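Local coordinates for putative alpha-L-fucosidase (Bacteroides thetaiotaomicron, PDB 3EYP), which probably hydrolyses alpha-L-fucosides, releasing L-fucose from the ends of glycans, at residues A120-H132 with Y142-M154. Residues are numbered along the deposited sequence; the frame is centred on the assembly and turned at random.
Sequences AGIYLGPHDRHEH and YKEYYAHQLGELM
Tyr146 reaches from the helix to the end of strand 120-124, where its OH donates to Leu124 O at 2.6 Å, tilted out of the carbonyl plane. The same ring receives Leu124 CD2 over one face, 3.9 Å from the Tyr146 centroid, a CH-pi contact, while Leu124 O lies at the ring edge. Tyrosine suits this place because it offers a flat apolar face to the leucine and a hydroxyl to the main chain where the strand gives way to loop. A phenylalanine here would probably leave Leu124 O without the hydroxyl that grips it. Leu124 CD2 also rests on Leu150 CD1. Back along the strand, Ile122 CG2 and Leu124 CD1 both meet Leu153 CD1, the latter at 3.8 Å, branched aliphatic chains filling the space between strand and helix.

One helical turn before Tyr146, Tyr142 has CG anti to its backbone N (chi1 175°), which carries its OH to the loop; there Tyr142 OH makes a weak hydrogen bond to Pro126 O (2.7 Å), and it is also hydrogen-bonded to Lys76. Asp128 CB packs 3.3 Å from Tyr142 OH. The broad ring of Tyr145 lies between two side chains, Gln149 CG over one face and Glu131 OE2 over the other, both toward the rim, with carboxylate and ring planes 18° apart.

Behind these contacts, Asp128 sits at the N-cap of the short helix, where its short carboxylate can meet the first helical N-H groups: Asp128 OD1 accepts from Glu131 N at 3.0 Å and weakly from His130 N. OD2 pairs with Lys76 and takes a water proton; that water accepts from Tyr145 OH. Strand 120-124 and helix 142-154 run nearly antiparallel (167°), their axes 10.7 Å apart, as befits a beta-alpha unit of the TIM-barrel-like catalytic domain, in which the helix after the strand packs back against the parallel sheet.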
loop_
_atom_site.group_PDB
_atom_site.type_symbol
_atom_site.label_atom_id
_atom_site.label_comp_id
_atom_site.label_asym_id
_atom_site.label_seq_id
_atom_site.Cartn_x
_atom_site.Cartn_y
_atom_site.Cartn_z
ATOM N N ALA A 120 1.668 1.130 -13.961
ATOM C CA ALA A 120 2.074 -0.297 -14.070
ATOM C C ALA A 120 3.237 -0.601 -13.156
ATOM O O ALA A 120 4.149 0.200 -12.975
ATOM C CB ALA A 120 2.465 -0.673 -15.514
ATOM N N GLY A 121 3.165 -1.767 -12.551
ATOM C CA GLY A 121 4.283 -2.304 -11.792
ATOM C C GLY A 121 4.507 -3.772 -12.088
ATOM O O GLY A 121 3.650 -4.468 -12.649
ATOM N N ILE A 122 5.677 -4.206 -11.680
ATOM C CA ILE A 122 6.197 -5.526 -11.925
ATOM C C ILE A 122 6.730 -6.253 -10.691
ATOM O O ILE A 122 7.542 -5.734 -9.904
ATOM C CB ILE A 122 7.385 -5.459 -12.915
ATOM C CG1 ILE A 122 6.985 -4.888 -14.302
ATOM C CG2 ILE A 122 7.979 -6.786 -13.082
ATOM C CD1 ILE A 122 5.879 -5.761 -15.056
ATOM N N TYR A 123 6.209 -7.452 -10.519
ATOM C CA TYR A 123 6.718 -8.445 -9.542
ATOM C C TYR A 123 7.557 -9.457 -10.357
ATOM O O TYR A 123 7.056 -10.119 -11.266
ATOM C CB TYR A 123 5.527 -9.084 -8.818
ATOM C CG TYR A 123 5.803 -10.273 -7.894
ATOM C CD1 TYR A 123 5.392 -10.237 -6.572
ATOM C CD2 TYR A 123 6.466 -11.414 -8.342
ATOM C CE1 TYR A 123 5.594 -11.303 -5.729
ATOM C CE2 TYR A 123 6.710 -12.479 -7.496
ATOM C CZ TYR A 123 6.250 -12.427 -6.180
ATOM O OH TYR A 123 6.477 -13.489 -5.312
ATOM N N LEU A 124 8.833 -9.496 -10.050
ATOM C CA LEU A 124 9.818 -10.408 -10.701
ATOM C C LEU A 124 10.590 -11.156 -9.619
ATOM O O LEU A 124 11.492 -10.620 -9.010
ATOM C CB LEU A 124 10.793 -9.631 -11.576
ATOM C CG LEU A 124 11.789 -10.384 -12.469
ATOM C CD1 LEU A 124 11.041 -11.212 -13.568
ATOM C CD2 LEU A 124 12.749 -9.418 -13.055
ATOM N N GLY A 125 10.163 -12.405 -9.408
ATOM C CA GLY A 125 10.502 -13.232 -8.253
ATOM C C GLY A 125 11.987 -13.448 -8.050
ATOM O O GLY A 125 12.644 -14.033 -8.897
ATOM N N PRO A 126 12.570 -12.911 -6.942
ATOM C CA PRO A 126 13.994 -13.205 -6.778
ATOM C C PRO A 126 14.389 -14.657 -6.650
ATOM O O PRO A 126 15.336 -15.089 -7.293
ATOM C CB PRO A 126 14.406 -12.401 -5.545
ATOM C CG PRO A 126 13.429 -11.291 -5.484
ATOM C CD PRO A 126 12.122 -11.809 -6.077
ATOM N N HIS A 127 13.715 -15.399 -5.788
ATOM C CA HIS A 127 13.940 -16.836 -5.685
ATOM C C HIS A 127 13.242 -17.489 -6.892
ATOM O O HIS A 127 12.084 -17.209 -7.191
ATOM C CB HIS A 127 13.424 -17.439 -4.382
ATOM C CG HIS A 127 13.581 -18.926 -4.292
ATOM N ND1 HIS A 127 14.809 -19.569 -4.328
ATOM C CD2 HIS A 127 12.657 -19.900 -4.125
ATOM C CE1 HIS A 127 14.630 -20.869 -4.184
ATOM N NE2 HIS A 127 13.330 -21.099 -4.090
ATOM N N ASP A 128 14.004 -18.322 -7.581
ATOM C CA ASP A 128 13.514 -18.989 -8.846
ATOM C C ASP A 128 13.751 -20.465 -8.770
ATOM O O ASP A 128 14.906 -20.964 -8.893
ATOM C CB ASP A 128 14.229 -18.313 -10.055
ATOM C CG ASP A 128 13.689 -18.731 -11.413
ATOM O OD1 ASP A 128 13.333 -19.899 -11.600
ATOM O OD2 ASP A 128 13.610 -17.830 -12.291
ATOM N N ARG A 129 12.671 -21.188 -8.529
ATOM C CA ARG A 129 12.736 -22.623 -8.360
ATOM C C ARG A 129 13.106 -23.331 -9.654
ATOM O O ARG A 129 13.761 -24.393 -9.638
ATOM C CB ARG A 129 11.426 -23.191 -7.805
ATOM C CG ARG A 129 11.152 -22.816 -6.399
ATOM C CD ARG A 129 9.727 -23.079 -6.045
ATOM N NE ARG A 129 9.383 -22.567 -4.735
ATOM C CZ ARG A 129 8.265 -21.971 -4.431
ATOM N NH1 ARG A 129 7.347 -21.758 -5.369
ATOM N NH2 ARG A 129 8.097 -21.510 -3.196
ATOM N N HIS A 130 12.797 -22.699 -10.786
ATOM C CA HIS A 130 12.981 -23.367 -12.077
ATOM C C HIS A 130 14.468 -23.393 -12.351
ATOM O O HIS A 130 15.038 -24.426 -12.684
ATOM C CB HIS A 130 12.189 -22.686 -13.232
ATOM C CG HIS A 130 12.363 -23.382 -14.557
ATOM N ND1 HIS A 130 11.691 -24.549 -14.884
ATOM C CD2 HIS A 130 13.165 -23.099 -15.621
ATOM C CE1 HIS A 130 12.087 -24.967 -16.080
ATOM N NE2 HIS A 130 12.981 -24.098 -16.552
ATOM N N GLU A 131 15.108 -22.268 -12.081
ATOM C CA GLU A 131 16.505 -22.104 -12.409
ATOM C C GLU A 131 17.282 -22.974 -11.504
ATOM O O GLU A 131 18.349 -23.527 -11.899
ATOM C CB GLU A 131 16.938 -20.641 -12.330
ATOM C CG GLU A 131 16.413 -19.811 -13.529
ATOM C CD GLU A 131 17.182 -20.055 -14.780
ATOM O OE1 GLU A 131 18.422 -20.085 -14.727
ATOM O OE2 GLU A 131 16.554 -20.183 -15.834
ATOM N N HIS A 132 16.752 -23.121 -10.290
ATOM C CA HIS A 132 17.398 -24.014 -9.268
ATOM C C HIS A 132 17.437 -25.487 -9.652
ATOM O O HIS A 132 18.278 -26.242 -9.149
ATOM C CB HIS A 132 16.785 -23.885 -7.868
ATOM C CG HIS A 132 17.460 -22.858 -6.994
ATOM N ND1 HIS A 132 18.669 -23.083 -6.362
ATOM C CD2 HIS A 132 17.042 -21.644 -6.565
ATOM C CE1 HIS A 132 18.987 -22.026 -5.624
ATOM N NE2 HIS A 132 18.015 -21.138 -5.730
ATOM N N TYR A 142 22.838 -16.674 -11.789
ATOM C CA TYR A 142 21.439 -16.344 -11.663
ATOM C C TYR A 142 21.340 -14.821 -11.594
ATOM O O TYR A 142 20.395 -14.202 -12.069
ATOM C CB TYR A 142 20.822 -16.975 -10.425
ATOM C CG TYR A 142 19.375 -16.501 -10.249
ATOM C CD1 TYR A 142 18.359 -17.007 -11.062
ATOM C CD2 TYR A 142 19.034 -15.503 -9.345
ATOM C CE1 TYR A 142 17.063 -16.586 -10.938
ATOM C CE2 TYR A 142 17.727 -15.052 -9.245
ATOM C CZ TYR A 142 16.738 -15.617 -10.052
ATOM O OH TYR A 142 15.407 -15.231 -9.960
ATOM N N LYS A 143 22.332 -14.226 -10.943
ATOM C CA LYS A 143 22.405 -12.764 -10.852
ATOM C C LYS A 143 22.387 -12.189 -12.244
ATOM O O LYS A 143 21.646 -11.245 -12.528
ATOM C CB LYS A 143 23.669 -12.288 -10.130
ATOM C CG LYS A 143 24.024 -10.811 -10.398
ATOM C CD LYS A 143 25.351 -10.400 -9.824
ATOM C CE LYS A 143 26.520 -10.880 -10.669
ATOM N NZ LYS A 143 27.805 -10.267 -10.201
ATOM N N GLU A 144 23.185 -12.744 -13.146
ATOM C CA GLU A 144 23.173 -12.219 -14.534
ATOM C C GLU A 144 21.863 -12.476 -15.274
ATOM O O GLU A 144 21.405 -11.633 -16.007
ATOM C CB GLU A 144 24.333 -12.765 -15.394
ATOM C CG GLU A 144 25.675 -12.560 -14.784
ATOM C CD GLU A 144 25.992 -11.083 -14.537
ATOM O OE1 GLU A 144 25.584 -10.197 -15.350
ATOM O OE2 GLU A 144 26.638 -10.817 -13.494
ATOM N N TYR A 145 21.285 -13.662 -15.074
ATOM C CA TYR A 145 20.001 -14.046 -15.724
ATOM C C TYR A 145 18.907 -13.048 -15.342
ATOM O O TYR A 145 18.192 -12.446 -16.174
ATOM C CB TYR A 145 19.542 -15.468 -15.282
ATOM C CG TYR A 145 18.086 -15.851 -15.638
ATOM C CD1 TYR A 145 17.692 -15.986 -16.960
ATOM C CD2 TYR A 145 17.127 -16.091 -14.652
ATOM C CE1 TYR A 145 16.412 -16.322 -17.299
ATOM C CE2 TYR A 145 15.834 -16.423 -14.975
ATOM C CZ TYR A 145 15.472 -16.534 -16.307
ATOM O OH TYR A 145 14.226 -16.916 -16.699
ATOM N N TYR A 146 18.798 -12.888 -14.048
ATOM C CA TYR A 146 17.800 -11.972 -13.487
ATOM C C TYR A 146 18.018 -10.559 -14.038
ATOM O O TYR A 146 17.090 -9.866 -14.406
ATOM C CB TYR A 146 17.838 -11.969 -11.946
ATOM C CG TYR A 146 16.658 -11.218 -11.302
ATOM C CD1 TYR A 146 15.560 -11.882 -10.848
ATOM C CD2 TYR A 146 16.707 -9.822 -11.126
ATOM C CE1 TYR A 146 14.501 -11.205 -10.262
ATOM C CE2 TYR A 146 15.675 -9.156 -10.553
ATOM C CZ TYR A 146 14.597 -9.830 -10.096
ATOM O OH TYR A 146 13.552 -9.110 -9.523
ATOM N N ALA A 147 19.275 -10.141 -14.080
ATOM C CA ALA A 147 19.625 -8.795 -14.573
ATOM C C ALA A 147 19.206 -8.615 -16.011
ATOM O O ALA A 147 18.713 -7.549 -16.394
ATOM C CB ALA A 147 21.139 -8.482 -14.388
ATOM N N HIS A 148 19.351 -9.675 -16.793
ATOM C CA HIS A 148 18.958 -9.619 -18.200
ATOM C C HIS A 148 17.479 -9.374 -18.293
ATOM O O HIS A 148 17.027 -8.595 -19.067
ATOM C CB HIS A 148 19.331 -10.887 -18.975
ATOM C CG HIS A 148 20.789 -10.974 -19.319
ATOM N ND1 HIS A 148 21.472 -9.951 -19.956
ATOM C CD2 HIS A 148 21.679 -11.981 -19.170
ATOM C CE1 HIS A 148 22.734 -10.318 -20.138
ATOM N NE2 HIS A 148 22.890 -11.547 -19.666
ATOM N N GLN A 149 16.728 -10.139 -17.535
ATOM C CA GLN A 149 15.264 -10.064 -17.557
ATOM C C GLN A 149 14.742 -8.719 -17.062
ATOM O O GLN A 149 13.792 -8.143 -17.596
ATOM C CB GLN A 149 14.672 -11.214 -16.753
ATOM C CG GLN A 149 14.919 -12.559 -17.411
ATOM C CD GLN A 149 13.904 -13.634 -17.020
ATOM O OE1 GLN A 149 13.578 -13.818 -15.823
ATOM N NE2 GLN A 149 13.441 -14.404 -18.038
ATOM N N LEU A 150 15.416 -8.243 -16.015
ATOM C CA LEU A 150 15.142 -6.942 -15.430
ATOM C C LEU A 150 15.321 -5.877 -16.502
ATOM O O LEU A 150 14.456 -5.046 -16.731
ATOM C CB LEU A 150 15.996 -6.740 -14.142
ATOM C CG LEU A 150 15.556 -5.709 -13.125
ATOM C CD1 LEU A 150 14.076 -5.789 -12.777
ATOM C CD2 LEU A 150 16.571 -5.625 -11.898
ATOM N N GLY A 151 16.381 -6.000 -17.261
ATOM C CA GLY A 151 16.629 -5.106 -18.370
ATOM C C GLY A 151 15.573 -5.076 -19.444
ATOM O O GLY A 151 15.226 -4.015 -19.992
ATOM N N GLU A 152 15.046 -6.248 -19.762
ATOM C CA GLU A 152 13.945 -6.323 -20.677
ATOM C C GLU A 152 12.737 -5.581 -20.093
ATOM O O GLU A 152 12.106 -4.754 -20.748
ATOM C CB GLU A 152 13.567 -7.803 -21.018
ATOM C CG GLU A 152 14.676 -8.595 -21.712
ATOM C CD GLU A 152 14.247 -9.966 -22.046
ATOM O OE1 GLU A 152 13.670 -10.575 -21.130
ATOM O OE2 GLU A 152 14.526 -10.490 -23.161
ATOM N N LEU A 153 12.407 -5.884 -18.850
ATOM C CA LEU A 153 11.132 -5.402 -18.267
ATOM C C LEU A 153 11.169 -3.918 -17.935
ATOM O O LEU A 153 10.122 -3.200 -17.914
ATOM C CB LEU A 153 10.765 -6.229 -16.995
ATOM C CG LEU A 153 10.346 -7.672 -17.320
ATOM C CD1 LEU A 153 10.118 -8.553 -16.095
ATOM C CD2 LEU A 153 9.156 -7.683 -18.222
ATOM N N MET A 154 12.380 -3.448 -17.693
ATOM C CA MET A 154 12.606 -2.017 -17.298
ATOM C C MET A 154 12.887 -1.103 -18.494
ATOM O O MET A 154 12.943 0.139 -18.364
ATOM C CB MET A 154 13.769 -1.881 -16.294
ATOM C CG MET A 154 13.508 -2.394 -14.837
ATOM S SD MET A 154 12.021 -1.866 -13.932
ATOM C CE MET A 154 11.088 -3.396 -14.109
HETATM O O HOH W 1 12.737 -18.426 -14.785
#